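PDB 1C7N: cystalysin from Treponema denticola, which belongs to the class I and II aminotransferase family of pyridoxal-phosphate proteins and carries pyridoxal-5'-phosphate in each subunit of a two-chain assembly. Local coordinates for residues W329-A334 against I365-I370; M41-P46 against N371-S376. All blocks are in the same frame, centred on the assembly; numbering follows the deposited sequence.

Contact 1: W329-A334 against I365-I370; sequences WIDFRA and IGFERI
The ring of F367 lies against the indole of W329 in an offset stack, the planes 9° apart and the phenyl centroid 4.2 Å from that of the five-membered ring. The slip brings F367 CB over the six-membered ring of W329 as a CH-pi contact. W329 reaches this position because its CG is anti to the backbone N (chi1 -159°), and its NE1, which passes 3.1 Å from F367 CD2, donates a hydrogen bond to the hydroxyl of Y149. At the indole edge R369 CB packs against CZ3, while the guanidinium of R369 runs off to S37, D355 and N175, the last a residue of the pyridoxal-5'-phosphate pocket.

These side chains share one face of the three-stranded antiparallel sheet, with strand 367-371 central, of the small, C-terminal domain of fold type I pyridoxal-phosphate proteins, the fold of the class I and II aminotransferases. I330 and E368 are hydrogen-bonded both ways, N to O, at 2.8 Å. The sheet's other face is also closely filled: E368 CG lies 3.5 Å from F332 CD1, I330 CD1 meets I370 CG2, and helices 289-313 and 339-350 cover this side.

Toward R333 the packing gives way to a polar, more exposed margin. D331 begins an Asx turn, its OD1 accepting from R333 N, and a salt bridge grips the same carboxylate side-on, R333 NE to OD1 and NH2 to OD2, each at 3.0 Å. Both nitrogens come from above the carboxylate plane, whereas R333 N reaches OD1 from the other face. A bend in the middle of the R333 chain carries the guanidinium back, with F367 CZ over one of its faces and the two planes inclined by 37°. F332 N bonds to G366 O at 2.9 Å, next after the I330-E368 pair.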
loop_
_atom_site.group_PDB
_atom_site.type_symbol
_atom_site.label_atom_id
_atom_site.label_comp_id
_atom_site.label_asym_id
_atom_site.label_seq_id
_atom_site.Cartn_x
_atom_site.Cartn_y
_atom_site.Cartn_z
ATOM N N TRP A 329 3.071 4.763 -29.917
ATOM C CA TRP A 329 2.746 3.493 -30.571
ATOM C C TRP A 329 3.400 3.428 -31.947
ATOM O O TRP A 329 2.977 4.122 -32.869
ATOM C CB TRP A 329 1.220 3.398 -30.696
ATOM C CG TRP A 329 0.616 2.018 -30.879
ATOM C CD1 TRP A 329 -0.320 1.664 -31.809
ATOM C CD2 TRP A 329 0.792 0.866 -30.033
ATOM N NE1 TRP A 329 -0.747 0.375 -31.592
ATOM C CE2 TRP A 329 -0.083 -0.139 -30.513
ATOM C CE3 TRP A 329 1.594 0.588 -28.919
ATOM C CZ2 TRP A 329 -0.176 -1.402 -29.912
ATOM C CZ3 TRP A 329 1.501 -0.667 -28.324
ATOM C CH2 TRP A 329 0.619 -1.646 -28.823
ATOM N N ILE A 330 4.423 2.586 -32.078
ATOM C CA ILE A 330 5.150 2.447 -33.334
ATOM C C ILE A 330 4.738 1.202 -34.108
ATOM O O ILE A 330 4.799 0.086 -33.597
ATOM C CB ILE A 330 6.668 2.391 -33.087
ATOM C CG1 ILE A 330 7.096 3.575 -32.214
ATOM C CG2 ILE A 330 7.412 2.456 -34.418
ATOM C CD1 ILE A 330 8.513 3.494 -31.730
ATOM N N ASP A 331 4.344 1.410 -35.359
ATOM C CA ASP A 331 3.901 0.334 -36.239
ATOM C C ASP A 331 5.057 -0.278 -37.034
ATOM O O ASP A 331 5.520 0.303 -38.016
ATOM C CB ASP A 331 2.834 0.890 -37.183
ATOM C CG ASP A 331 2.314 -0.139 -38.163
ATOM O OD1 ASP A 331 2.720 -1.318 -38.087
ATOM O OD2 ASP A 331 1.485 0.244 -39.013
ATOM N N PHE A 332 5.513 -1.454 -36.607
ATOM C CA PHE A 332 6.613 -2.152 -37.277
ATOM C C PHE A 332 6.125 -3.262 -38.207
ATOM O O PHE A 332 6.927 -4.035 -38.724
ATOM C CB PHE A 332 7.559 -2.798 -36.254
ATOM C CG PHE A 332 8.550 -1.850 -35.630
ATOM C CD1 PHE A 332 8.193 -1.058 -34.545
ATOM C CD2 PHE A 332 9.864 -1.788 -36.104
ATOM C CE1 PHE A 332 9.132 -0.218 -33.935
ATOM C CE2 PHE A 332 10.808 -0.953 -35.502
ATOM C CZ PHE A 332 10.441 -0.167 -34.415
ATOM N N ARG A 333 4.820 -3.344 -38.413
ATOM C CA ARG A 333 4.249 -4.395 -39.251
ATOM C C ARG A 333 4.898 -4.580 -40.625
ATOM O O ARG A 333 4.919 -5.693 -41.155
ATOM C CB ARG A 333 2.740 -4.174 -39.413
ATOM C CG ARG A 333 1.934 -4.578 -38.187
ATOM C CD ARG A 333 0.455 -4.298 -38.361
ATOM N NE ARG A 333 0.189 -2.867 -38.466
ATOM C CZ ARG A 333 -1.017 -2.347 -38.657
ATOM N NH1 ARG A 333 -2.073 -3.140 -38.769
ATOM N NH2 ARG A 333 -1.171 -1.034 -38.722
ATOM N N ALA A 334 5.439 -3.509 -41.197
ATOM C CA ALA A 334 6.066 -3.602 -42.517
ATOM C C ALA A 334 7.353 -4.424 -42.508
ATOM O O ALA A 334 7.885 -4.767 -43.566
ATOM C CB ALA A 334 6.342 -2.207 -43.070
ATOM N N ILE A 365 -0.087 -6.808 -31.919
ATOM C CA ILE A 365 0.914 -7.599 -32.624
ATOM C C ILE A 365 1.464 -6.798 -33.795
ATOM O O ILE A 365 0.703 -6.310 -34.632
ATOM C CB ILE A 365 0.312 -8.923 -33.150
ATOM C CG1 ILE A 365 -0.038 -9.830 -31.964
ATOM C CG2 ILE A 365 1.304 -9.609 -34.103
ATOM C CD1 ILE A 365 -0.665 -11.159 -32.348
ATOM N N GLY A 366 2.786 -6.670 -33.850
ATOM C CA GLY A 366 3.406 -5.914 -34.922
ATOM C C GLY A 366 3.766 -4.503 -34.489
ATOM O O GLY A 366 4.507 -3.806 -35.185
ATOM N N PHE A 367 3.247 -4.080 -33.337
ATOM C CA PHE A 367 3.527 -2.740 -32.818
ATOM C C PHE A 367 4.526 -2.776 -31.663
ATOM O O PHE A 367 4.813 -3.836 -31.102
ATOM C CB PHE A 367 2.242 -2.056 -32.317
ATOM C CG PHE A 367 1.236 -1.749 -33.396
ATOM C CD1 PHE A 367 0.382 -2.735 -33.880
ATOM C CD2 PHE A 367 1.128 -0.456 -33.911
ATOM C CE1 PHE A 367 -0.569 -2.440 -34.862
ATOM C CE2 PHE A 367 0.189 -0.148 -34.888
ATOM C CZ PHE A 367 -0.664 -1.144 -35.366
ATOM N N GLU A 368 5.040 -1.597 -31.317
ATOM C CA GLU A 368 5.985 -1.433 -30.222
ATOM C C GLU A 368 5.626 -0.156 -29.474
ATOM O O GLU A 368 5.366 0.877 -30.092
ATOM C CB GLU A 368 7.417 -1.304 -30.749
ATOM C CG GLU A 368 7.962 -2.543 -31.436
ATOM C CD GLU A 368 8.227 -3.692 -30.480
ATOM O OE1 GLU A 368 8.675 -4.755 -30.960
ATOM O OE2 GLU A 368 7.992 -3.538 -29.257
ATOM N N ARG A 369 5.610 -0.219 -28.146
ATOM C CA ARG A 369 5.297 0.962 -27.345
ATOM C C ARG A 369 6.602 1.502 -26.774
ATOM O O ARG A 369 7.302 0.797 -26.048
ATOM C CB ARG A 369 4.352 0.601 -26.193
ATOM C CG ARG A 369 3.738 1.813 -25.490
ATOM C CD ARG A 369 3.075 1.432 -24.174
ATOM N NE ARG A 369 4.055 1.270 -23.106
ATOM C CZ ARG A 369 3.747 1.047 -21.828
ATOM N NH1 ARG A 369 2.476 0.952 -21.445
ATOM N NH2 ARG A 369 4.715 0.931 -20.931
ATOM N N ILE A 370 6.924 2.752 -27.098
ATOM C CA ILE A 370 8.154 3.368 -26.617
ATOM C C ILE A 370 7.876 4.400 -25.527
ATOM O O ILE A 370 6.969 5.225 -25.660
ATOM C CB ILE A 370 8.928 4.040 -27.788
ATOM C CG1 ILE A 370 10.330 4.442 -27.317
ATOM C CG2 ILE A 370 8.159 5.252 -28.312
ATOM C CD1 ILE A 370 11.154 5.147 -28.368
#

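Contact 2: M41-P46 against N371-S376; sequences MEFKNP and NLAAPS
M41 meets A373 through its CG, which sits 3.4 Å from A373 CB, a tight approach for two carbons; the rest of its side chain leads away to W291 and C295 of helix 289-313. At E42 the backbone takes over: E42 N donates to A373 O at 2.9 Å, nearly straight at 168°. The CB of E42 rests near A374 CB, but a bend at chi2 (-53°) takes the carboxylate away to K18, R11 and W19, partners that would be expected to stabilise its negative charge.

F43 then lays its ring across the A373-P375 backbone. A373 O lies over one ring face, CZ comes 3.3 Å from A374 O, and CE2 packs 3.7 Å from P375 CD, while F5 meets the ring edge-to-face. Past F43 the segment diverges, and K44 and N45 pack on T60 and L62 of the second subunit.

In the facing chain N371 OD1 accepts from A373 N, an Asx turn, and A374 N bonds to L372 O, which closes an inverse gamma turn centred on A373. The two turns lead from strand 367-371 to P375, the N-cap residue of helix 376-393, in the small domain of a fold type I pyridoxal-phosphate protein.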
loop_
_atom_site.group_PDB
_atom_site.type_symbol
_atom_site.label_atom_id
_atom_site.label_comp_id
_atom_site.label_asym_id
_atom_site.label_seq_id
_atom_site.Cartn_x
_atom_site.Cartn_y
_atom_site.Cartn_z
ATOM N N MET A 41 9.243 7.377 -15.395
ATOM C CA MET A 41 10.213 8.251 -16.063
ATOM C C MET A 41 11.703 8.129 -15.782
ATOM O O MET A 41 12.125 7.786 -14.686
ATOM C CB MET A 41 9.818 9.712 -15.841
ATOM C CG MET A 41 8.404 10.050 -16.258
ATOM S SD MET A 41 8.065 11.812 -16.046
ATOM C CE MET A 41 6.265 11.809 -16.167
ATOM N N GLU A 42 12.494 8.451 -16.801
ATOM C CA GLU A 42 13.944 8.431 -16.694
ATOM C C GLU A 42 14.419 9.857 -16.409
ATOM O O GLU A 42 15.433 10.321 -16.936
ATOM C CB GLU A 42 14.560 7.898 -17.988
ATOM C CG GLU A 42 14.412 6.382 -18.156
ATOM C CD GLU A 42 14.938 5.601 -16.952
ATOM O OE1 GLU A 42 16.086 5.851 -16.533
ATOM O OE2 GLU A 42 14.210 4.732 -16.429
ATOM N N PHE A 43 13.650 10.542 -15.568
ATOM C CA PHE A 43 13.932 11.910 -15.152
ATOM C C PHE A 43 13.932 11.922 -13.631
ATOM O O PHE A 43 13.226 11.131 -13.001
ATOM C CB PHE A 43 12.816 12.861 -15.604
ATOM C CG PHE A 43 12.678 13.008 -17.094
ATOM C CD1 PHE A 43 11.416 13.006 -17.683
ATOM C CD2 PHE A 43 13.792 13.215 -17.901
ATOM C CE1 PHE A 43 11.265 13.214 -19.059
ATOM C CE2 PHE A 43 13.651 13.425 -19.271
ATOM C CZ PHE A 43 12.386 13.425 -19.850
ATOM N N LYS A 44 14.716 12.802 -13.024
ATOM C CA LYS A 44 14.663 12.888 -11.576
ATOM C C LYS A 44 13.288 13.515 -11.312
ATOM O O LYS A 44 12.725 14.193 -12.180
ATOM C CB LYS A 44 15.780 13.783 -11.028
ATOM C CG LYS A 44 17.144 13.089 -10.880
ATOM C CD LYS A 44 17.047 11.875 -9.950
ATOM C CE LYS A 44 18.370 11.569 -9.235
ATOM N NZ LYS A 44 19.495 11.218 -10.150
ATOM N N ASN A 45 12.735 13.278 -10.132
ATOM C CA ASN A 45 11.428 13.842 -9.791
ATOM C C ASN A 45 11.507 15.365 -9.676
ATOM O O ASN A 45 12.595 15.934 -9.622
ATOM C CB ASN A 45 10.941 13.220 -8.485
ATOM C CG ASN A 45 10.591 11.753 -8.647
ATOM O OD1 ASN A 45 9.523 11.413 -9.161
ATOM N ND2 ASN A 45 11.496 10.878 -8.235
ATOM N N PRO A 46 10.353 16.044 -9.655
ATOM C CA PRO A 46 10.366 17.506 -9.547
ATOM C C PRO A 46 11.149 17.961 -8.316
ATOM O O PRO A 46 10.992 17.404 -7.232
ATOM C CB PRO A 46 8.886 17.859 -9.442
ATOM C CG PRO A 46 8.222 16.755 -10.199
ATOM C CD PRO A 46 8.974 15.535 -9.742
ATOM N N ASN A 371 8.639 4.336 -24.438
ATOM C CA ASN A 371 8.481 5.277 -23.328
ATOM C C ASN A 371 9.269 6.552 -23.666
ATOM O O ASN A 371 10.502 6.558 -23.629
ATOM C CB ASN A 371 9.024 4.652 -22.035
ATOM C CG ASN A 371 8.872 5.563 -20.841
ATOM O OD1 ASN A 371 8.869 6.784 -20.981
ATOM N ND2 ASN A 371 8.758 4.974 -19.653
ATOM N N LEU A 372 8.554 7.626 -23.997
ATOM C CA LEU A 372 9.175 8.899 -24.369
ATOM C C LEU A 372 9.690 9.733 -23.201
ATOM O O LEU A 372 10.330 10.764 -23.417
ATOM C CB LEU A 372 8.188 9.752 -25.172
ATOM C CG LEU A 372 7.652 9.156 -26.481
ATOM C CD1 LEU A 372 6.697 10.150 -27.113
ATOM C CD2 LEU A 372 8.795 8.831 -27.431
ATOM N N ALA A 373 9.414 9.303 -21.974
ATOM C CA ALA A 373 9.849 10.056 -20.797
ATOM C C ALA A 373 11.325 9.856 -20.457
ATOM O O ALA A 373 11.667 9.258 -19.435
ATOM C CB ALA A 373 8.989 9.691 -19.601
ATOM N N ALA A 374 12.192 10.377 -21.316
ATOM C CA ALA A 374 13.631 10.287 -21.132
ATOM C C ALA A 374 14.261 11.483 -21.835
ATOM O O ALA A 374 13.590 12.178 -22.605
ATOM C CB ALA A 374 14.154 8.985 -21.736
ATOM N N PRO A 375 15.548 11.760 -21.566
ATOM C CA PRO A 375 16.182 12.900 -22.234
ATOM C C PRO A 375 16.211 12.655 -23.739
ATOM O O PRO A 375 16.382 11.517 -24.188
ATOM C CB PRO A 375 17.581 12.919 -21.627
ATOM C CG PRO A 375 17.346 12.395 -20.234
ATOM C CD PRO A 375 16.419 11.224 -20.502
ATOM N N SER A 376 16.035 13.722 -24.514
ATOM C CA SER A 376 16.042 13.614 -25.966
ATOM C C SER A 376 17.314 12.908 -26.457
ATOM O O SER A 376 17.264 12.057 -27.351
ATOM C CB SER A 376 15.924 15.013 -26.581
ATOM O OG SER A 376 14.697 15.624 -26.204
#

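Overall arrangement
Contacts 1 and 2 have centres about 21 Å apart, yet they follow one continuous piece of chain: 365-370 supplies strand 367-371 to contact 1, and 371-376 runs directly on into contact 2 and helix 376-393. In sequence, 41-46 comes first, then 329-334, then the adjoining pair, so contact 2 spans 324 intervening residues and contact 1 only 30. Contact 1 is local pairing within the three-stranded sheet; contact 2 ties the end of that sheet to the N-terminal part of the chain. Helix 289-313 borders both. The strand and its exit thus connect the surroundings of the pyridoxal-5'-phosphate, near R369, with a loop that packs against the second subunit.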